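Local atomic coordinates of lectin (Trichosanthes anguina, PDB entry 4HR6), a protein that binds galactosides through beta-trefoil lectin domains, as part of a nontoxic, three-chain seed lectin related to type II ribosome-inactivating proteins. Residues R15-V20 with A174-G179; G58-T63 with E83-D88; A104-K109 with A125-R130; N156-L161 with V203-N208; E188-A193 with L207-S212. One frame throughout, in Å; residues are numbered along the deposited sequence.

From the N terminus, residues 15-20 open interaction 1, which closes at 174-179 and so ties the first ricin-type trefoil domain to the second. Nested inside that long loop are two short closures, interaction 2 (58-63 with 83-88) and then interaction 3 (104-109 with 125-130), both within the first domain. Interaction 4 crosses interaction 1: it starts at 156-161 and ends at 203-208, beyond 179. Interaction 5 opens at 188-193, inside the loop of interaction 4, and ends on the same stretch at 207-212, sharing Leu-207 and Asn-208. Arg-15 reaches Ser-107, and Ala-125 and Ser-126 meet Ser-212 and Gly-211, so interactions 1, 3 and 5 gather where the domains join.

Interaction 1 (R15-V20 with A174-G179); sequences RDALCV and ALYSDG
Asp-178 reaches out from the turn of the second domain to bond the backbone N of Asp-16 and rest against Arg-15. Its CB lies against the chain of the first domain, 3.6 Å from Arg-15 N. The next atom, CG, sits between the backbone N and the carbonyl carbon (chi1 56°), and from there the carboxylate splits its work. OD2 accepts a hydrogen bond from Asp-16 N at 3.1 Å; the N-H points well at it (159°) but comes from above the carboxylate plane, 42° out of it. The same oxygen forms a salt bridge with Arg-182, while OD1 is hydrogen-bonded to Thr-180 OG1, within its own loop. An aspartate suits the place because one short side chain offers an acceptor to each of these groups, and Arg-182 probably favours its charged form.

Beside it, the Tyr-176 ring meets the other chain. Asp-16 C lies in the ring plane at its edge, 3.8 Å from CD2, and Ala-17 CB approaches CE2 obliquely at 3.7 Å. The small alanine probably helps the backbone come this close to the ring, whose hydroxyl is hydrogen-bonded to Arg-187 and which also makes a cation-pi contact with Arg-182. Both partners lie on bends: Tyr-176 to Gly-179 form a type I turn, closed by a bond from Gly-179 N to Tyr-176 O, and Ala-17 and Leu-18 together face Gly-14 as a G1 beta bulge. Joining these two bends is part of the interface between the tandem beta-trefoil domains of a ricin-B-like lectin.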
# COMPACT_ATOMS: atom_id res chain seq x y z
N ARG C 15 -9.15 7.38 17.17
CA ARG C 15 -9.85 6.61 18.21
C ARG C 15 -11.25 6.17 17.81
O ARG C 15 -12.14 7.00 17.59
CB ARG C 15 -9.95 7.45 19.48
CG ARG C 15 -8.97 7.08 20.56
CD ARG C 15 -9.52 6.01 21.49
NE ARG C 15 -9.06 6.25 22.86
CZ ARG C 15 -9.36 5.50 23.91
NH1 ARG C 15 -8.88 5.83 25.10
NH2 ARG C 15 -10.13 4.42 23.78
N ASP C 16 -11.44 4.86 17.71
CA ASP C 16 -12.74 4.29 17.38
C ASP C 16 -13.37 4.87 16.10
O ASP C 16 -14.58 4.76 15.90
CB ASP C 16 -13.69 4.42 18.59
CG ASP C 16 -13.53 3.27 19.59
OD1 ASP C 16 -14.40 2.38 19.60
OD2 ASP C 16 -12.51 3.22 20.32
N ALA C 17 -12.54 5.43 15.22
CA ALA C 17 -12.99 5.96 13.92
C ALA C 17 -13.65 7.32 14.01
O ALA C 17 -14.36 7.72 13.10
CB ALA C 17 -13.93 4.97 13.22
N LEU C 18 -13.43 8.03 15.11
CA LEU C 18 -14.05 9.33 15.28
C LEU C 18 -13.13 10.41 14.74
O LEU C 18 -11.93 10.21 14.62
CB LEU C 18 -14.37 9.57 16.76
CG LEU C 18 -15.50 8.68 17.28
CD1 LEU C 18 -15.40 8.51 18.79
CD2 LEU C 18 -16.85 9.26 16.90
N CYS C 19 -13.73 11.56 14.44
CA CYS C 19 -13.04 12.68 13.82
C CYS C 19 -12.71 13.82 14.78
O CYS C 19 -13.47 14.11 15.71
CB CYS C 19 -13.88 13.20 12.65
SG CYS C 19 -13.65 12.21 11.15
N VAL C 20 -11.56 14.45 14.53
CA VAL C 20 -11.14 15.65 15.23
C VAL C 20 -12.06 16.81 14.79
O VAL C 20 -12.27 17.07 13.60
CB VAL C 20 -9.66 15.94 14.96
CG1 VAL C 20 -9.23 17.25 15.59
CG2 VAL C 20 -8.80 14.79 15.49
N ALA C 174 -11.00 -5.39 10.22
CA ALA C 174 -11.27 -3.99 9.99
C ALA C 174 -10.13 -3.18 10.55
O ALA C 174 -9.83 -3.27 11.74
CB ALA C 174 -12.58 -3.60 10.63
N LEU C 175 -9.49 -2.39 9.68
CA LEU C 175 -8.37 -1.55 10.05
C LEU C 175 -8.85 -0.12 10.35
O LEU C 175 -9.37 0.57 9.47
CB LEU C 175 -7.32 -1.53 8.94
CG LEU C 175 -6.44 -2.77 8.76
CD1 LEU C 175 -7.24 -4.07 8.72
CD2 LEU C 175 -5.62 -2.62 7.49
N TYR C 176 -8.67 0.30 11.59
CA TYR C 176 -9.21 1.58 12.07
C TYR C 176 -8.13 2.65 12.04
O TYR C 176 -6.93 2.34 12.08
CB TYR C 176 -9.77 1.43 13.51
CG TYR C 176 -11.22 1.01 13.57
CD1 TYR C 176 -11.62 -0.21 13.04
CD2 TYR C 176 -12.19 1.82 14.16
CE1 TYR C 176 -12.94 -0.61 13.07
CE2 TYR C 176 -13.52 1.43 14.20
CZ TYR C 176 -13.89 0.20 13.65
OH TYR C 176 -15.20 -0.21 13.67
N SER C 177 -8.58 3.90 11.99
CA SER C 177 -7.71 5.07 11.88
C SER C 177 -6.75 5.20 13.04
O SER C 177 -5.70 5.82 12.91
CB SER C 177 -8.57 6.34 11.78
OG SER C 177 -9.50 6.25 10.71
N ASP C 178 -7.11 4.61 14.18
CA ASP C 178 -6.26 4.63 15.37
C ASP C 178 -5.14 3.60 15.32
O ASP C 178 -4.31 3.56 16.23
CB ASP C 178 -7.08 4.44 16.66
CG ASP C 178 -7.92 3.19 16.66
OD1 ASP C 178 -7.64 2.27 15.85
OD2 ASP C 178 -8.88 3.14 17.46
N GLY C 179 -5.12 2.79 14.26
CA GLY C 179 -4.09 1.79 14.08
C GLY C 179 -4.48 0.47 14.71
O GLY C 179 -3.63 -0.41 14.86

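Interaction 2 (G58-T63 with E83-D88); sequences GKCLAT and EDISWD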
# COMPACT_ATOMS: atom_id res chain seq x y z
N GLY C 58 -10.19 28.91 9.99
CA GLY C 58 -9.32 30.08 9.84
C GLY C 58 -8.30 30.22 10.94
O GLY C 58 -7.33 30.97 10.79
N LYS C 59 -8.49 29.50 12.05
CA LYS C 59 -7.56 29.56 13.19
C LYS C 59 -6.76 28.27 13.28
O LYS C 59 -7.26 27.20 12.93
CB LYS C 59 -8.34 29.80 14.49
N CYS C 60 -5.53 28.35 13.77
CA CYS C 60 -4.66 27.17 13.77
C CYS C 60 -4.41 26.50 15.13
O CYS C 60 -4.10 27.16 16.14
CB CYS C 60 -3.33 27.45 13.05
SG CYS C 60 -2.39 28.90 13.54
N LEU C 61 -4.55 25.17 15.10
CA LEU C 61 -4.27 24.25 16.20
C LEU C 61 -3.03 24.60 17.02
O LEU C 61 -1.96 24.86 16.46
CB LEU C 61 -4.10 22.84 15.62
CG LEU C 61 -4.14 21.63 16.55
CD1 LEU C 61 -5.58 21.34 16.95
CD2 LEU C 61 -3.51 20.40 15.91
N ALA C 62 -3.16 24.58 18.35
CA ALA C 62 -2.09 25.02 19.24
C ALA C 62 -2.07 24.33 20.60
O ALA C 62 -3.10 23.85 21.09
CB ALA C 62 -2.18 26.53 19.45
N THR C 63 -0.88 24.31 21.20
CA THR C 63 -0.67 23.73 22.51
C THR C 63 0.40 24.51 23.30
O THR C 63 1.57 24.57 22.90
CB THR C 63 -0.26 22.25 22.41
OG1 THR C 63 0.01 21.74 23.72
CG2 THR C 63 0.98 22.06 21.52
N GLU C 83 6.36 28.48 17.85
CA GLU C 83 6.69 27.16 18.40
C GLU C 83 5.48 26.35 18.84
O GLU C 83 5.56 25.12 18.88
CB GLU C 83 7.65 27.29 19.59
CG GLU C 83 9.05 27.77 19.23
CD GLU C 83 9.19 29.29 19.20
OE1 GLU C 83 10.33 29.77 19.01
OE2 GLU C 83 8.16 30.00 19.37
N ASP C 84 4.37 27.02 19.16
CA ASP C 84 3.18 26.36 19.71
C ASP C 84 2.16 25.94 18.66
O ASP C 84 1.17 25.28 18.99
CB ASP C 84 2.51 27.29 20.74
CG ASP C 84 3.39 27.58 21.95
OD1 ASP C 84 4.26 26.74 22.29
OD2 ASP C 84 3.21 28.65 22.58
N ILE C 85 2.40 26.32 17.40
CA ILE C 85 1.49 25.99 16.30
C ILE C 85 2.18 25.19 15.17
O ILE C 85 1.62 25.06 14.06
CB ILE C 85 0.82 27.27 15.73
CG1 ILE C 85 1.86 28.36 15.45
CG2 ILE C 85 -0.22 27.79 16.72
CD1 ILE C 85 1.30 29.53 14.66
N SER C 86 3.36 24.66 15.46
CA SER C 86 4.06 23.72 14.57
C SER C 86 3.49 22.31 14.76
O SER C 86 3.15 21.91 15.88
CB SER C 86 5.55 23.69 14.89
OG SER C 86 6.16 24.93 14.66
N TRP C 87 3.40 21.55 13.67
CA TRP C 87 2.95 20.16 13.75
C TRP C 87 3.72 19.26 12.78
O TRP C 87 4.16 19.71 11.72
CB TRP C 87 1.45 20.06 13.52
CG TRP C 87 0.66 20.83 14.53
CD1 TRP C 87 0.08 22.07 14.36
CD2 TRP C 87 0.37 20.44 15.88
NE1 TRP C 87 -0.56 22.45 15.52
CE2 TRP C 87 -0.40 21.47 16.47
CE3 TRP C 87 0.68 19.30 16.65
CZ2 TRP C 87 -0.86 21.40 17.78
CZ3 TRP C 87 0.22 19.23 17.95
CH2 TRP C 87 -0.54 20.28 18.51
N ASP C 88 3.89 18.01 13.18
CA ASP C 88 4.51 16.99 12.34
C ASP C 88 3.66 15.72 12.39
O ASP C 88 3.22 15.30 13.46
CB ASP C 88 5.94 16.71 12.82
CG ASP C 88 6.76 15.93 11.82
OD1 ASP C 88 6.26 15.59 10.73
OD2 ASP C 88 7.94 15.65 12.11
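Trp-87, Leu-61 and Thr-63 bury the greatest areas here, and the indole is the centre. Its NE1 donates to Leu-61 O at 2.9 Å in a nearly straight bond (163°). The oxygen lies in the plane of the indole, whereas the donor stands above the plane of the Leu-61 carbonyl. That bond satisfies the buried N-H and helps fix the ring's rotation, with one face turned to the leucine.

Leu-61 CG lies anti to the backbone N (chi1 -165°), which carries CD2 over that face. CD2 makes a CH-pi contact 3.7 Å from the centroid of the six-membered ring, shifted toward the rim at CE2, and the two side chains cross at about a right angle. A branched aliphatic chain suits the site because it can cover a flat aromatic surface.

Thr-63 ends the row. Its CG2 comes obliquely to Trp-87 CH2 at 3.8 Å, and its N donates to Asp-84 O at 3.2 Å, in the carbonyl plane. Next to it, Ile-85 CG2 packs on Ala-62 CB at 3.6 Å, and Ile-85 CD1 touches the sulfur of Cys-60, which is disulfide-bonded to Cys-77. Ile-85, Ser-86 and Trp-87 fill the place of a QxW triplet, with isoleucine where the motif has glutamine, and the tryptophan keeps its usual core role in the ricin-type beta-trefoil.

Interaction 3 (A104-K109 with A125-R130); sequences ALTSNK and ASQGWR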
# COMPACT_ATOMS: atom_id res chain seq x y z
N ALA C 104 2.34 14.05 22.51
CA ALA C 104 1.65 13.58 21.31
C ALA C 104 0.15 13.74 21.47
O ALA C 104 -0.39 13.57 22.56
CB ALA C 104 1.99 12.13 21.05
N LEU C 105 -0.54 14.03 20.37
CA LEU C 105 -1.97 14.26 20.41
C LEU C 105 -2.67 12.99 20.87
O LEU C 105 -2.42 11.90 20.34
CB LEU C 105 -2.48 14.70 19.03
CG LEU C 105 -3.96 15.07 18.92
CD1 LEU C 105 -4.26 16.34 19.71
CD2 LEU C 105 -4.37 15.24 17.46
N THR C 106 -3.56 13.13 21.85
CA THR C 106 -4.19 11.99 22.52
C THR C 106 -5.67 12.21 22.75
O THR C 106 -6.13 13.34 22.86
CB THR C 106 -3.54 11.74 23.88
OG1 THR C 106 -2.12 11.77 23.75
CG2 THR C 106 -3.98 10.38 24.45
N SER C 107 -6.41 11.11 22.80
CA SER C 107 -7.81 11.13 23.18
C SER C 107 -8.01 10.07 24.26
O SER C 107 -8.24 8.90 23.95
CB SER C 107 -8.71 10.87 21.99
OG SER C 107 -10.07 10.94 22.37
N ASN C 108 -7.93 10.50 25.52
CA ASN C 108 -7.92 9.62 26.69
C ASN C 108 -9.17 8.74 26.86
O ASN C 108 -9.08 7.68 27.48
CB ASN C 108 -7.70 10.44 27.96
CG ASN C 108 -6.26 10.91 28.12
OD1 ASN C 108 -5.32 10.21 27.75
ND2 ASN C 108 -6.09 12.09 28.70
N LYS C 109 -10.30 9.17 26.33
CA LYS C 109 -11.52 8.35 26.35
C LYS C 109 -11.98 8.04 24.93
O LYS C 109 -11.71 8.79 23.99
CB LYS C 109 -12.64 9.05 27.14
CG LYS C 109 -12.59 8.77 28.63
CD LYS C 109 -13.29 9.84 29.47
CE LYS C 109 -12.32 10.93 29.92
NZ LYS C 109 -12.89 11.79 31.00
N ALA C 125 -2.97 3.28 21.03
CA ALA C 125 -4.05 3.39 20.07
C ALA C 125 -4.84 4.68 20.26
O ALA C 125 -5.44 5.20 19.32
CB ALA C 125 -4.98 2.19 20.16
N SER C 126 -4.83 5.21 21.48
CA SER C 126 -5.43 6.51 21.77
C SER C 126 -4.58 7.67 21.23
O SER C 126 -5.04 8.82 21.23
CB SER C 126 -5.63 6.66 23.29
OG SER C 126 -4.39 6.52 23.97
N GLN C 127 -3.36 7.37 20.79
CA GLN C 127 -2.46 8.35 20.15
C GLN C 127 -2.21 8.11 18.64
O GLN C 127 -1.24 8.63 18.06
CB GLN C 127 -1.13 8.36 20.91
CG GLN C 127 -1.33 8.63 22.41
CD GLN C 127 -0.03 8.76 23.16
OE1 GLN C 127 0.84 7.88 23.11
NE2 GLN C 127 0.12 9.88 23.88
N GLY C 128 -3.08 7.33 18.00
CA GLY C 128 -2.94 6.99 16.58
C GLY C 128 -3.95 7.72 15.74
O GLY C 128 -5.14 7.76 16.05
N TRP C 129 -3.48 8.33 14.65
CA TRP C 129 -4.37 9.13 13.81
C TRP C 129 -4.14 8.87 12.32
O TRP C 129 -3.02 8.59 11.92
CB TRP C 129 -4.15 10.62 14.09
CG TRP C 129 -4.23 10.97 15.53
CD1 TRP C 129 -3.19 11.08 16.41
CD2 TRP C 129 -5.41 11.25 16.26
NE1 TRP C 129 -3.66 11.42 17.64
CE2 TRP C 129 -5.03 11.53 17.58
CE3 TRP C 129 -6.77 11.29 15.93
CZ2 TRP C 129 -5.94 11.84 18.58
CZ3 TRP C 129 -7.69 11.60 16.92
CH2 TRP C 129 -7.27 11.88 18.23
N ARG C 130 -5.21 8.96 11.54
CA ARG C 130 -5.18 8.94 10.09
C ARG C 130 -5.52 10.32 9.53
O ARG C 130 -6.67 10.79 9.65
CB ARG C 130 -6.19 7.94 9.53
CG ARG C 130 -6.16 7.85 8.01
CD ARG C 130 -7.43 7.21 7.48
NE ARG C 130 -7.51 5.79 7.83
CZ ARG C 130 -8.58 5.03 7.64
NH1 ARG C 130 -9.69 5.53 7.11
NH2 ARG C 130 -8.55 3.75 8.02
O HOH W 1 -0.53 11.37 18.14
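Gln-127 and Trp-129, the outer residues of a QxW motif of the ricin-type beta-trefoil, grip strand 103-106 at Leu-105 and Thr-106. The tryptophan NE1 donates to Leu-105 O at 3.0 Å, with an N-H angle of 166°. The acceptor lies in the indole plane, but the donor stands well above the plane of the carbonyl. With its CG trans to the backbone N (chi1 -177°), Leu-105 lays CD2 over one ring face, where it makes a CH-pi contact 4.1 Å from the centroid of the five-membered ring. The broad, flat indole and the branched leucine thus fill a buried site, and the N-H has an acceptor there.

Gln-127 does the polar work. Its extended side chain brings NE2 to Thr-106 OG1 at 2.9 Å, almost straight (173°) and with the oxygen in the amide plane. The threonine hydroxyl in turn donates to Ala-104 O at 2.8 Å. Here the glutamine of the QxW motif also ties in strand 117-120 and the residues just after it, NE2 hydrogen-bonding Val-120 O and OE1 accepting from Thr-122 N. An amide fits because it can donate and accept at the same time.

One residue on from Thr-106 the backbones bond directly: Ser-107 N donates to Ser-126 O at 3.1 Å. A water sits 2.9 Å from Leu-105 O and 2.8 Å from Gln-127 O, between the strand and the turn. Ser-107 O is taken by Arg-15 NE, and Ser-107 CB approaches Trp-129 CH2 obliquely.

Interaction 4 (N156-L161 with V203-N208); sequences NTNMWL and VITILN
Direct hydrogen bonding is sparse and centres on Thr-157 O, in the loop residue just before strand 158-161. Ile-206 N donates to it weakly at 3.4 Å, and Thr-205 OG1 lies 2.9 Å from the same oxygen in a weak bond whose proton may go to another acceptor.

Water fills in where the backbones diverge. One molecule donates to Met-159 O and to Ile-204 O. A second accepts from Met-159 N at 3.0 Å and donates to Ile-204 O, linking Met-159 of strand 158-161 to strand 203-208, which Thr-157 meets directly.

Apolar contact comes from Met-159 and two isoleucines. The methionine chain bends at chi3 (-146°), which sends CE obliquely against Ile-204 CG2 at 3.3 Å, closer than usual for two methyls and probably imprecise. The flexible thioether lets the methyl follow the bend to the isoleucine. Ile-206 CD1 approaches Met-159 CB at 4.3 Å.

Ile-206 also packs against backbone oxygens, CD1 on Asn-158 O at 3.3 Å and CG2 on Asn-156 O.

The strand directions lie 139° apart, so the two are only roughly antiparallel. Thr-157 and Asn-158 form a classic beta bulge facing Thr-153. The contact thus packs hairpin 148-163 against strand 201-208 within the second beta-trefoil domain.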
# COMPACT_ATOMS: atom_id res chain seq x y z
N ASN C 156 -13.90 -16.05 18.67
CA ASN C 156 -13.28 -14.72 18.64
C ASN C 156 -12.40 -14.41 19.84
O ASN C 156 -12.37 -13.27 20.29
CB ASN C 156 -14.34 -13.62 18.48
CG ASN C 156 -15.09 -13.72 17.17
OD1 ASN C 156 -14.57 -14.23 16.17
ND2 ASN C 156 -16.32 -13.21 17.15
N THR C 157 -11.67 -15.41 20.34
CA THR C 157 -10.74 -15.19 21.45
C THR C 157 -9.29 -15.33 21.03
O THR C 157 -8.43 -14.64 21.57
CB THR C 157 -11.00 -16.15 22.65
OG1 THR C 157 -10.84 -17.51 22.23
CG2 THR C 157 -12.41 -15.96 23.22
N ASN C 158 -9.01 -16.22 20.08
CA ASN C 158 -7.64 -16.43 19.59
C ASN C 158 -7.46 -16.17 18.08
O ASN C 158 -8.44 -15.94 17.37
CB ASN C 158 -7.19 -17.85 19.91
CG ASN C 158 -6.47 -17.93 21.23
OD1 ASN C 158 -7.02 -17.54 22.27
ND2 ASN C 158 -5.23 -18.42 21.20
N MET C 159 -6.22 -16.20 17.61
CA MET C 159 -5.97 -16.05 16.18
C MET C 159 -4.72 -16.77 15.67
O MET C 159 -3.70 -16.82 16.35
CB MET C 159 -5.94 -14.57 15.77
CG MET C 159 -4.70 -13.79 16.19
SD MET C 159 -4.55 -12.27 15.22
CE MET C 159 -2.76 -12.16 15.11
N TRP C 160 -4.84 -17.35 14.47
CA TRP C 160 -3.71 -17.95 13.76
C TRP C 160 -4.03 -18.09 12.27
O TRP C 160 -5.10 -17.67 11.80
CB TRP C 160 -3.33 -19.32 14.37
CG TRP C 160 -4.47 -20.30 14.47
CD1 TRP C 160 -5.10 -20.95 13.44
CD2 TRP C 160 -5.12 -20.73 15.67
NE1 TRP C 160 -6.11 -21.75 13.93
CE2 TRP C 160 -6.13 -21.64 15.30
CE3 TRP C 160 -4.94 -20.44 17.03
CZ2 TRP C 160 -6.96 -22.26 16.23
CZ3 TRP C 160 -5.76 -21.05 17.95
CH2 TRP C 160 -6.76 -21.95 17.55
N LEU C 161 -3.12 -18.71 11.53
CA LEU C 161 -3.28 -18.90 10.10
C LEU C 161 -4.05 -20.16 9.72
O LEU C 161 -3.75 -21.27 10.16
CB LEU C 161 -1.90 -18.89 9.43
CG LEU C 161 -1.23 -17.52 9.52
CD1 LEU C 161 0.24 -17.61 9.14
CD2 LEU C 161 -1.97 -16.52 8.66
N VAL C 203 2.91 -13.09 22.50
CA VAL C 203 1.99 -13.81 21.63
C VAL C 203 0.78 -12.93 21.34
O VAL C 203 0.29 -12.22 22.23
CB VAL C 203 1.55 -15.16 22.25
CG1 VAL C 203 0.31 -15.71 21.57
CG2 VAL C 203 2.67 -16.18 22.18
N ILE C 204 0.31 -12.98 20.09
CA ILE C 204 -0.75 -12.10 19.63
C ILE C 204 -2.07 -12.82 19.76
O ILE C 204 -2.21 -13.97 19.32
CB ILE C 204 -0.59 -11.69 18.14
CG1 ILE C 204 0.83 -11.21 17.83
CG2 ILE C 204 -1.61 -10.61 17.78
CD1 ILE C 204 1.28 -10.02 18.63
N THR C 205 -3.06 -12.14 20.31
CA THR C 205 -4.36 -12.73 20.55
C THR C 205 -5.39 -11.63 20.37
O THR C 205 -5.03 -10.51 20.00
CB THR C 205 -4.41 -13.39 21.97
OG1 THR C 205 -5.62 -14.14 22.14
CG2 THR C 205 -4.32 -12.32 23.09
N ILE C 206 -6.65 -11.93 20.62
CA ILE C 206 -7.74 -10.97 20.52
C ILE C 206 -8.27 -10.62 21.90
O ILE C 206 -8.79 -11.50 22.60
CB ILE C 206 -8.90 -11.57 19.70
CG1 ILE C 206 -8.37 -12.11 18.36
CG2 ILE C 206 -10.00 -10.53 19.50
CD1 ILE C 206 -9.43 -12.76 17.50
N LEU C 207 -8.17 -9.34 22.28
CA LEU C 207 -8.74 -8.85 23.55
C LEU C 207 -9.64 -7.65 23.31
O LEU C 207 -9.72 -7.14 22.20
CB LEU C 207 -7.64 -8.48 24.55
CG LEU C 207 -6.64 -9.61 24.86
CD1 LEU C 207 -5.44 -9.09 25.62
CD2 LEU C 207 -7.31 -10.75 25.61
N ASN C 208 -10.33 -7.20 24.36
CA ASN C 208 -11.18 -6.01 24.26
C ASN C 208 -10.33 -4.82 23.86
O ASN C 208 -9.22 -4.65 24.37
CB ASN C 208 -11.92 -5.72 25.58
CG ASN C 208 -13.24 -6.46 25.69
OD1 ASN C 208 -13.29 -7.64 26.05
ND2 ASN C 208 -14.33 -5.76 25.40
O HOH W 2 -1.48 -16.51 17.62
O HOH W 3 -4.27 -16.10 19.91

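Interaction 5 (E188-A193 with L207-S212); sequences ELCVTA and LNCDGS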
# COMPACT_ATOMS: atom_id res chain seq x y z
N GLU C 188 -15.56 -4.34 19.16
CA GLU C 188 -15.04 -4.12 20.52
C GLU C 188 -13.76 -4.92 20.75
O GLU C 188 -13.07 -4.72 21.76
CB GLU C 188 -16.10 -4.50 21.56
CG GLU C 188 -17.35 -3.61 21.52
CD GLU C 188 -18.52 -4.14 22.34
OE1 GLU C 188 -18.57 -5.36 22.65
OE2 GLU C 188 -19.41 -3.33 22.67
N LEU C 189 -13.44 -5.80 19.78
CA LEU C 189 -12.32 -6.74 19.86
C LEU C 189 -11.11 -6.35 18.99
O LEU C 189 -11.23 -6.16 17.79
CB LEU C 189 -12.81 -8.12 19.45
CG LEU C 189 -13.92 -8.74 20.30
CD1 LEU C 189 -14.36 -10.08 19.73
CD2 LEU C 189 -13.44 -8.91 21.74
N CYS C 190 -9.93 -6.30 19.61
CA CYS C 190 -8.73 -5.81 18.96
C CYS C 190 -7.64 -6.86 18.95
O CYS C 190 -7.49 -7.60 19.92
CB CYS C 190 -8.20 -4.59 19.72
SG CYS C 190 -8.90 -3.00 19.24
N VAL C 191 -6.87 -6.91 17.87
CA VAL C 191 -5.66 -7.71 17.82
C VAL C 191 -4.69 -7.09 18.81
O VAL C 191 -4.43 -5.90 18.76
CB VAL C 191 -5.06 -7.72 16.40
CG1 VAL C 191 -3.67 -8.34 16.40
CG2 VAL C 191 -5.98 -8.47 15.44
N THR C 192 -4.15 -7.92 19.71
CA THR C 192 -3.39 -7.42 20.87
C THR C 192 -2.21 -8.31 21.18
O THR C 192 -2.33 -9.52 21.11
CB THR C 192 -4.26 -7.42 22.14
OG1 THR C 192 -5.55 -6.85 21.87
CG2 THR C 192 -3.56 -6.64 23.26
N ALA C 193 -1.09 -7.71 21.52
CA ALA C 193 0.08 -8.46 21.97
C ALA C 193 0.04 -8.72 23.50
O ALA C 193 0.10 -7.78 24.30
CB ALA C 193 1.34 -7.69 21.60
N LEU C 207 -8.17 -9.34 22.28
CA LEU C 207 -8.74 -8.85 23.55
C LEU C 207 -9.64 -7.65 23.31
O LEU C 207 -9.72 -7.14 22.20
CB LEU C 207 -7.64 -8.48 24.55
CG LEU C 207 -6.64 -9.61 24.86
CD1 LEU C 207 -5.44 -9.09 25.62
CD2 LEU C 207 -7.31 -10.75 25.61
N ASN C 208 -10.33 -7.20 24.36
CA ASN C 208 -11.18 -6.01 24.26
C ASN C 208 -10.33 -4.82 23.86
O ASN C 208 -9.22 -4.65 24.37
CB ASN C 208 -11.92 -5.72 25.58
CG ASN C 208 -13.24 -6.46 25.69
OD1 ASN C 208 -13.29 -7.64 26.05
ND2 ASN C 208 -14.33 -5.76 25.40
N CYS C 209 -10.83 -4.00 22.94
CA CYS C 209 -10.13 -2.77 22.57
C CYS C 209 -10.14 -1.84 23.78
O CYS C 209 -11.20 -1.51 24.29
CB CYS C 209 -10.81 -2.09 21.36
SG CYS C 209 -10.83 -3.04 19.81
N ASP C 210 -8.97 -1.42 24.25
CA ASP C 210 -8.89 -0.54 25.42
C ASP C 210 -7.97 0.67 25.19
O ASP C 210 -7.55 1.32 26.16
CB ASP C 210 -8.43 -1.34 26.65
CG ASP C 210 -7.01 -1.88 26.52
OD1 ASP C 210 -6.67 -2.86 27.22
OD2 ASP C 210 -6.22 -1.33 25.72
N GLY C 211 -7.64 0.95 23.94
CA GLY C 211 -6.84 2.14 23.59
C GLY C 211 -5.37 2.12 23.99
O GLY C 211 -4.73 3.18 24.00
N SER C 212 -4.83 0.94 24.28
CA SER C 212 -3.46 0.83 24.82
C SER C 212 -2.36 0.65 23.75
O SER C 212 -2.66 0.55 22.56
CB SER C 212 -3.40 -0.31 25.84
OG SER C 212 -3.78 -1.55 25.25
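Cys-190 O is held by two donors, Leu-207 N at 3.0 Å from across the contact and Thr-192 OG1 at 2.9 Å from its own strand. The amide lies in the carbonyl plane, whereas the threonine hydroxyl stands above it, so the two approach from different directions. Thr-192 OG1 is also hydrogen-bonded to Gln-215, and its CG2 packs on Leu-207 CD1 at 3.9 Å, the side chains crossing at about a right angle; the beta-branched residue serves both needs.

The return bond, Cys-190 N to Leu-207 O at 2.7 Å, runs nearly straight along the C=O axis, completing an antiparallel hydrogen-bonded pair. Beyond it Leu-189 faces Asn-208 as a non-hydrogen-bonded pair, and Cys-209 N donates to Glu-188 O at 2.6 Å.

The covalent tie is the disulfide between Cys-190 SG and Cys-209 SG, 2.0 Å long with a chi3 of 100°. Both sulfurs lie anti to their carbonyl carbons, beside the backbone N, which lets them meet as the chain leaves strand 201-208. Cys-19 and Cys-38 of the first domain are a counterpart of equal spacing; here the disulfide links the antiparallel strands 189-194 and 201-208 of the second ricin-type beta-trefoil.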